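Local coordinates for protein 4-phosphoerythronate dehydrogenase (Lactobacillus jensenii, PDB 4PRK) that acts as an NAD-dependent D-lactate dehydrogenase, probably interconverting pyruvate and D-lactate, with a Rossmann-type domain for the coenzyme, at residues V172-V177 against P185-A190; N142-K147 against A199-L204. All coordinates share one frame; numbering follows the deposited sequence.

Contact 1. Residues V172-V177 against P185-A190; sequences VLAYDV and PYLTYA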
loop_
_atom_site.group_PDB
_atom_site.type_symbol
_atom_site.label_atom_id
_atom_site.label_comp_id
_atom_site.label_asym_id
_atom_site.label_seq_id
_atom_site.Cartn_x
_atom_site.Cartn_y
_atom_site.Cartn_z
ATOM N N VAL A 172 -13.046 -2.546 -2.377
ATOM C CA VAL A 172 -13.339 -3.887 -1.939
ATOM C C VAL A 172 -14.531 -3.897 -0.971
ATOM O O VAL A 172 -14.526 -3.195 0.029
ATOM C CB VAL A 172 -12.136 -4.520 -1.212
ATOM C CG1 VAL A 172 -12.448 -5.962 -0.763
ATOM C CG2 VAL A 172 -10.934 -4.486 -2.095
ATOM N N LEU A 173 -15.513 -4.738 -1.275
ATOM C CA LEU A 173 -16.682 -4.965 -0.458
ATOM C C LEU A 173 -16.642 -6.392 0.007
ATOM O O LEU A 173 -16.160 -7.260 -0.719
ATOM C CB LEU A 173 -17.973 -4.805 -1.284
ATOM C CG LEU A 173 -18.286 -3.458 -1.926
ATOM C CD1 LEU A 173 -19.455 -3.529 -2.859
ATOM C CD2 LEU A 173 -18.551 -2.414 -0.838
ATOM N N ALA A 174 -17.168 -6.647 1.199
ATOM C CA ALA A 174 -17.237 -8.008 1.695
ATOM C C ALA A 174 -18.529 -8.286 2.453
ATOM O O ALA A 174 -18.973 -7.443 3.223
ATOM C CB ALA A 174 -16.044 -8.265 2.613
ATOM N N TYR A 175 -19.105 -9.470 2.238
ATOM C CA TYR A 175 -20.218 -9.976 3.025
ATOM C C TYR A 175 -19.655 -10.891 4.079
ATOM O O TYR A 175 -18.836 -11.738 3.782
ATOM C CB TYR A 175 -21.248 -10.764 2.181
ATOM C CG TYR A 175 -22.293 -11.428 3.107
ATOM C CD1 TYR A 175 -23.150 -10.644 3.864
ATOM C CD2 TYR A 175 -22.351 -12.798 3.276
ATOM C CE1 TYR A 175 -24.049 -11.205 4.727
ATOM C CE2 TYR A 175 -23.275 -13.361 4.116
ATOM C CZ TYR A 175 -24.123 -12.549 4.832
ATOM O OH TYR A 175 -25.043 -13.065 5.726
ATOM N N ASP A 176 -20.070 -10.731 5.326
ATOM C CA ASP A 176 -19.673 -11.684 6.355
ATOM C C ASP A 176 -20.672 -11.708 7.513
ATOM O O ASP A 176 -21.434 -10.783 7.671
ATOM C CB ASP A 176 -18.247 -11.375 6.862
ATOM C CG ASP A 176 -17.548 -12.619 7.471
ATOM O OD1 ASP A 176 -18.200 -13.568 7.959
ATOM O OD2 ASP A 176 -16.327 -12.653 7.487
ATOM N N VAL A 177 -20.625 -12.743 8.322
ATOM C CA VAL A 177 -21.551 -12.883 9.423
ATOM C C VAL A 177 -20.872 -12.594 10.751
ATOM O O VAL A 177 -21.510 -12.723 11.776
ATOM C CB VAL A 177 -22.268 -14.270 9.449
ATOM C CG1 VAL A 177 -23.207 -14.409 8.265
ATOM C CG2 VAL A 177 -21.278 -15.426 9.457
ATOM N N PRO A 185 -9.736 -1.073 7.171
ATOM C CA PRO A 185 -8.950 -0.182 6.292
ATOM C C PRO A 185 -8.937 -0.657 4.857
ATOM O O PRO A 185 -8.618 0.101 3.969
ATOM C CB PRO A 185 -7.532 -0.317 6.836
ATOM C CG PRO A 185 -7.678 -0.885 8.209
ATOM C CD PRO A 185 -8.902 -1.724 8.197
ATOM N N TYR A 186 -9.235 -1.930 4.633
ATOM C CA TYR A 186 -9.114 -2.504 3.313
ATOM C C TYR A 186 -10.440 -2.909 2.641
ATOM O O TYR A 186 -10.459 -3.230 1.461
ATOM C CB TYR A 186 -8.259 -3.732 3.410
ATOM C CG TYR A 186 -6.953 -3.506 4.097
ATOM C CD1 TYR A 186 -5.989 -2.667 3.522
ATOM C CD2 TYR A 186 -6.655 -4.125 5.302
ATOM C CE1 TYR A 186 -4.736 -2.462 4.127
ATOM C CE2 TYR A 186 -5.406 -3.936 5.923
ATOM C CZ TYR A 186 -4.451 -3.084 5.332
ATOM O OH TYR A 186 -3.206 -2.807 5.906
ATOM N N LEU A 187 -11.545 -2.916 3.362
ATOM C CA LEU A 187 -12.811 -3.306 2.754
ATOM C C LEU A 187 -13.933 -2.604 3.458
ATOM O O LEU A 187 -13.688 -2.003 4.466
ATOM C CB LEU A 187 -13.015 -4.816 2.817
ATOM C CG LEU A 187 -13.046 -5.489 4.183
ATOM C CD1 LEU A 187 -14.391 -5.334 4.892
ATOM C CD2 LEU A 187 -12.707 -6.962 4.024
ATOM N N THR A 188 -15.147 -2.663 2.889
ATOM C CA THR A 188 -16.374 -2.115 3.499
ATOM C C THR A 188 -17.367 -3.249 3.546
ATOM O O THR A 188 -17.620 -3.923 2.513
ATOM C CB THR A 188 -16.944 -1.037 2.619
ATOM O OG1 THR A 188 -16.012 0.062 2.549
ATOM C CG2 THR A 188 -18.319 -0.553 3.146
ATOM N N TYR A 189 -17.888 -3.537 4.737
ATOM C CA TYR A 189 -18.908 -4.555 4.857
ATOM C C TYR A 189 -20.227 -4.129 4.159
ATOM O O TYR A 189 -20.540 -2.964 4.091
ATOM C CB TYR A 189 -19.147 -4.861 6.313
ATOM C CG TYR A 189 -18.046 -5.627 7.020
ATOM C CD1 TYR A 189 -17.835 -6.967 6.755
ATOM C CD2 TYR A 189 -17.319 -5.048 8.021
ATOM C CE1 TYR A 189 -16.861 -7.692 7.422
ATOM C CE2 TYR A 189 -16.350 -5.767 8.705
ATOM C CZ TYR A 189 -16.137 -7.102 8.386
ATOM O OH TYR A 189 -15.191 -7.825 9.042
ATOM N N ALA A 190 -20.896 -5.103 3.571
ATOM C CA ALA A 190 -22.098 -4.889 2.802
ATOM C C ALA A 190 -22.943 -6.141 2.803
ATOM O O ALA A 190 -22.487 -7.205 3.162
ATOM C CB ALA A 190 -21.773 -4.477 1.384
HETATM O O HOH W 1 -15.014 -10.392 8.503
#
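The Y175 ring takes the carbonyl of A190 at its edge, in the ring plane, with A190 O 3.6 Å from CD1. The Y189 ring has CD1 of L187 over the centre of one face, 4.0 Å above the plane, while CB of D176 approaches CE1 of Y189 obliquely at 4.0 Å. At the edge of the Y189 ring, in plane, sits a water.

The backbones run as neighbouring parallel strands, L173 paired with T188 and A174 with Y189. A174 is held through both its N and its O along the same edge: its N donates to T188 O and its O accepts from A190 N. A third bond joins T188 N to V172 O at 3.0 Å, and CA-H...O contacts fill in between. L187 carries most of the apolar contact. With CG held between its backbone N and carbonyl carbon (chi1 60°), its branches divide the work, CD1 going over the Y189 ring and CD2 reaching CB of A174 at 3.9 Å. Its CB meets CG1 of V172 at 3.8 Å, the two side chains crossing at a slant. On the other sheet face, L173 and T188 lie side by side.

The polar end is water-mediated. The water donates to D176 OD2 at 2.8 Å and bonds Y189 OH at 2.6 Å; that hydroxyl also bonds N180 N. D176 OD1 accepts V177 N on its anti side, and OD2 has a weak bond from V154 N, within the probable glycine-rich GxGxxG loop. An acidic residue just after the second strand of a Rossmann unit commonly holds the adenosine ribose of NAD, so the chemistry here is consistent with the edge strand helping, through Y189 and water, to position a carboxylate that probably meets the coenzyme, as in relatives.

Contact 2. Residues N142-K147 against A199-L204; sequences NEIYNK and ADIISL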
loop_
_atom_site.group_PDB
_atom_site.type_symbol
_atom_site.label_atom_id
_atom_site.label_comp_id
_atom_site.label_asym_id
_atom_site.label_seq_id
_atom_site.Cartn_x
_atom_site.Cartn_y
_atom_site.Cartn_z
ATOM N N ASN A 142 -9.493 -3.374 -18.252
ATOM C CA ASN A 142 -9.612 -2.212 -17.382
ATOM C C ASN A 142 -8.606 -2.258 -16.202
ATOM O O ASN A 142 -8.092 -3.330 -15.857
ATOM C CB ASN A 142 -11.035 -2.022 -16.885
ATOM C CG ASN A 142 -11.333 -0.551 -16.496
ATOM O OD1 ASN A 142 -10.499 0.352 -16.693
ATOM N ND2 ASN A 142 -12.512 -0.314 -15.953
ATOM N N GLU A 143 -8.294 -1.086 -15.644
ATOM C CA GLU A 143 -7.298 -1.024 -14.605
ATOM C C GLU A 143 -7.995 -1.493 -13.364
ATOM O O GLU A 143 -9.189 -1.277 -13.174
ATOM C CB GLU A 143 -6.685 0.367 -14.410
ATOM C CG GLU A 143 -5.722 0.798 -15.502
ATOM C CD GLU A 143 -6.424 1.428 -16.712
ATOM O OE1 GLU A 143 -7.661 1.612 -16.645
ATOM O OE2 GLU A 143 -5.731 1.797 -17.694
ATOM N N ILE A 144 -7.228 -2.110 -12.493
ATOM C CA ILE A 144 -7.781 -2.732 -11.340
ATOM C C ILE A 144 -8.326 -1.686 -10.372
ATOM O O ILE A 144 -9.349 -1.944 -9.713
ATOM C CB ILE A 144 -6.743 -3.703 -10.718
ATOM C CG1 ILE A 144 -7.413 -4.682 -9.801
ATOM C CG2 ILE A 144 -5.656 -2.951 -9.986
ATOM C CD1 ILE A 144 -8.063 -5.805 -10.580
ATOM N N TYR A 145 -7.734 -0.479 -10.326
ATOM C CA TYR A 145 -8.319 0.607 -9.507
ATOM C C TYR A 145 -9.653 1.103 -10.067
ATOM O O TYR A 145 -10.267 2.000 -9.489
ATOM C CB TYR A 145 -7.346 1.841 -9.312
ATOM C CG TYR A 145 -6.886 2.496 -10.585
ATOM C CD1 TYR A 145 -7.643 3.450 -11.239
ATOM C CD2 TYR A 145 -5.701 2.131 -11.143
ATOM C CE1 TYR A 145 -7.180 4.022 -12.415
ATOM C CE2 TYR A 145 -5.259 2.661 -12.289
ATOM C CZ TYR A 145 -5.998 3.594 -12.936
ATOM O OH TYR A 145 -5.455 4.083 -14.083
ATOM N N ASN A 146 -10.151 0.569 -11.169
ATOM C CA ASN A 146 -11.530 0.957 -11.549
ATOM C C ASN A 146 -12.562 -0.098 -11.197
ATOM O O ASN A 146 -13.721 0.082 -11.468
ATOM C CB ASN A 146 -11.607 1.289 -13.022
ATOM C CG ASN A 146 -10.820 2.523 -13.360
ATOM O OD1 ASN A 146 -10.026 2.558 -14.295
ATOM N ND2 ASN A 146 -11.040 3.541 -12.590
ATOM N N LYS A 147 -12.139 -1.176 -10.570
ATOM C CA LYS A 147 -13.005 -2.320 -10.341
ATOM C C LYS A 147 -13.432 -2.356 -8.904
ATOM O O LYS A 147 -12.719 -1.831 -8.017
ATOM C CB LYS A 147 -12.214 -3.583 -10.689
ATOM C CG LYS A 147 -11.917 -3.728 -12.171
ATOM C CD LYS A 147 -12.629 -4.938 -12.727
ATOM C CE LYS A 147 -12.488 -5.139 -14.223
ATOM N NZ LYS A 147 -13.717 -4.636 -14.871
ATOM N N ALA A 199 -20.143 -6.111 -7.457
ATOM C CA ALA A 199 -18.757 -6.525 -7.632
ATOM C C ALA A 199 -18.447 -6.819 -9.083
ATOM O O ALA A 199 -19.214 -7.488 -9.734
ATOM C CB ALA A 199 -18.406 -7.707 -6.766
ATOM N N ASP A 200 -17.311 -6.347 -9.585
ATOM C CA ASP A 200 -16.818 -6.814 -10.899
ATOM C C ASP A 200 -15.982 -8.080 -10.788
ATOM O O ASP A 200 -15.816 -8.803 -11.782
ATOM C CB ASP A 200 -15.980 -5.759 -11.583
ATOM C CG ASP A 200 -16.667 -4.432 -11.638
ATOM O OD1 ASP A 200 -17.769 -4.359 -12.196
ATOM O OD2 ASP A 200 -16.093 -3.470 -11.123
ATOM N N ILE A 201 -15.404 -8.323 -9.601
ATOM C CA ILE A 201 -14.644 -9.548 -9.323
ATOM C C ILE A 201 -15.074 -10.101 -7.988
ATOM O O ILE A 201 -14.993 -9.420 -6.972
ATOM C CB ILE A 201 -13.133 -9.313 -9.246
ATOM C CG1 ILE A 201 -12.552 -8.997 -10.632
ATOM C CG2 ILE A 201 -12.481 -10.562 -8.698
ATOM C CD1 ILE A 201 -11.208 -8.302 -10.614
ATOM N N ILE A 202 -15.569 -11.323 -8.002
ATOM C CA ILE A 202 -16.118 -11.963 -6.800
ATOM C C ILE A 202 -15.188 -13.062 -6.388
ATOM O O ILE A 202 -14.878 -13.934 -7.187
ATOM C CB ILE A 202 -17.496 -12.614 -7.081
ATOM C CG1 ILE A 202 -18.486 -11.490 -7.376
ATOM C CG2 ILE A 202 -17.932 -13.408 -5.880
ATOM C CD1 ILE A 202 -19.857 -11.903 -7.851
ATOM N N SER A 203 -14.775 -13.054 -5.141
ATOM C CA SER A 203 -13.933 -14.100 -4.655
ATOM C C SER A 203 -14.516 -14.702 -3.425
ATOM O O SER A 203 -14.954 -13.961 -2.543
ATOM C CB SER A 203 -12.502 -13.596 -4.391
ATOM O OG SER A 203 -11.727 -14.667 -3.872
ATOM N N LEU A 204 -14.503 -16.060 -3.360
ATOM C CA LEU A 204 -15.188 -16.814 -2.261
ATOM C C LEU A 204 -14.278 -17.215 -1.096
ATOM O O LEU A 204 -13.203 -17.783 -1.306
ATOM C CB LEU A 204 -15.841 -18.057 -2.798
ATOM C CG LEU A 204 -16.715 -17.850 -4.033
ATOM C CD1 LEU A 204 -17.294 -19.172 -4.518
ATOM C CD2 LEU A 204 -17.830 -16.841 -3.758
HETATM O O HOH W 2 -14.814 -7.503 -14.486
#
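K147 and D200 bring their backbones closest, CA to CA 5.9 Å, where a 3-10 turn closed by N146 N to E143 O and K147 N to I144 O comes up against the start of strand 201-204. The contact thus joins the loop leading into strand 148-152, the first strand of the Rossmann sheet, to the beginning of the neighbouring parallel strand.

The side chains of K147 and D200 cross on a slant. CD of K147 packs on CB of D200 at 3.6 Å, while OD2 of D200 leans back over the K147 backbone, 3.4 Å from CA. The lysine chain is bent twice, at chi2 (-115°) and chi4 (-100°), which carries its aliphatic part across the aspartate and swings NZ past it. As a result NZ stays 4.6 Å from OD2 of D200, beyond a salt bridge. A water makes the link instead, accepting from K147 NZ at 3.1 Å and donating to the main-chain O of D200 at 3.2 Å. Next to this polar group I144 and I201 meet through their CD1 methyls, 4.0 Å apart, with the chains at about a right angle; CD1 of I201 also approaches CD of K147. M115 and A114 of helix 103-118 adjoin these isoleucines.

The carboxylate is spoken for by others: OD2 accepts T148 N and OD1 forms a salt bridge with K225. E143 and the I144 amide are held by a fourth subunit, through T300, T302, S102 and E108 of that chain. D200 thus ties the residue before strand 201-204 to T148 and K225, whereas K147 probably contributes mainly hydrocarbon cover, its charge adding perhaps a modest attraction.

Overall arrangement
Contacts 1 and 2 show two places where segments meet on one parallel Rossmann sheet. Their centres lie 14 Å apart and their nearest atoms about 5 Å apart, without touching. Strand 148-152 runs between 171-175 of contact 1 and 201-204 of contact 2, bonding to both. Contact 2 gathers at the start of strands 148-152 and 201-204, by T148, whereas D176 in contact 1 lies past a strand end, near V154 and the probable GxGxxG loop, the likely coenzyme side. Along the chain, contact 1 is nested within the loop that contact 2 closes. Subunit packing also joins them: Y145 touches P185 of the second subunit.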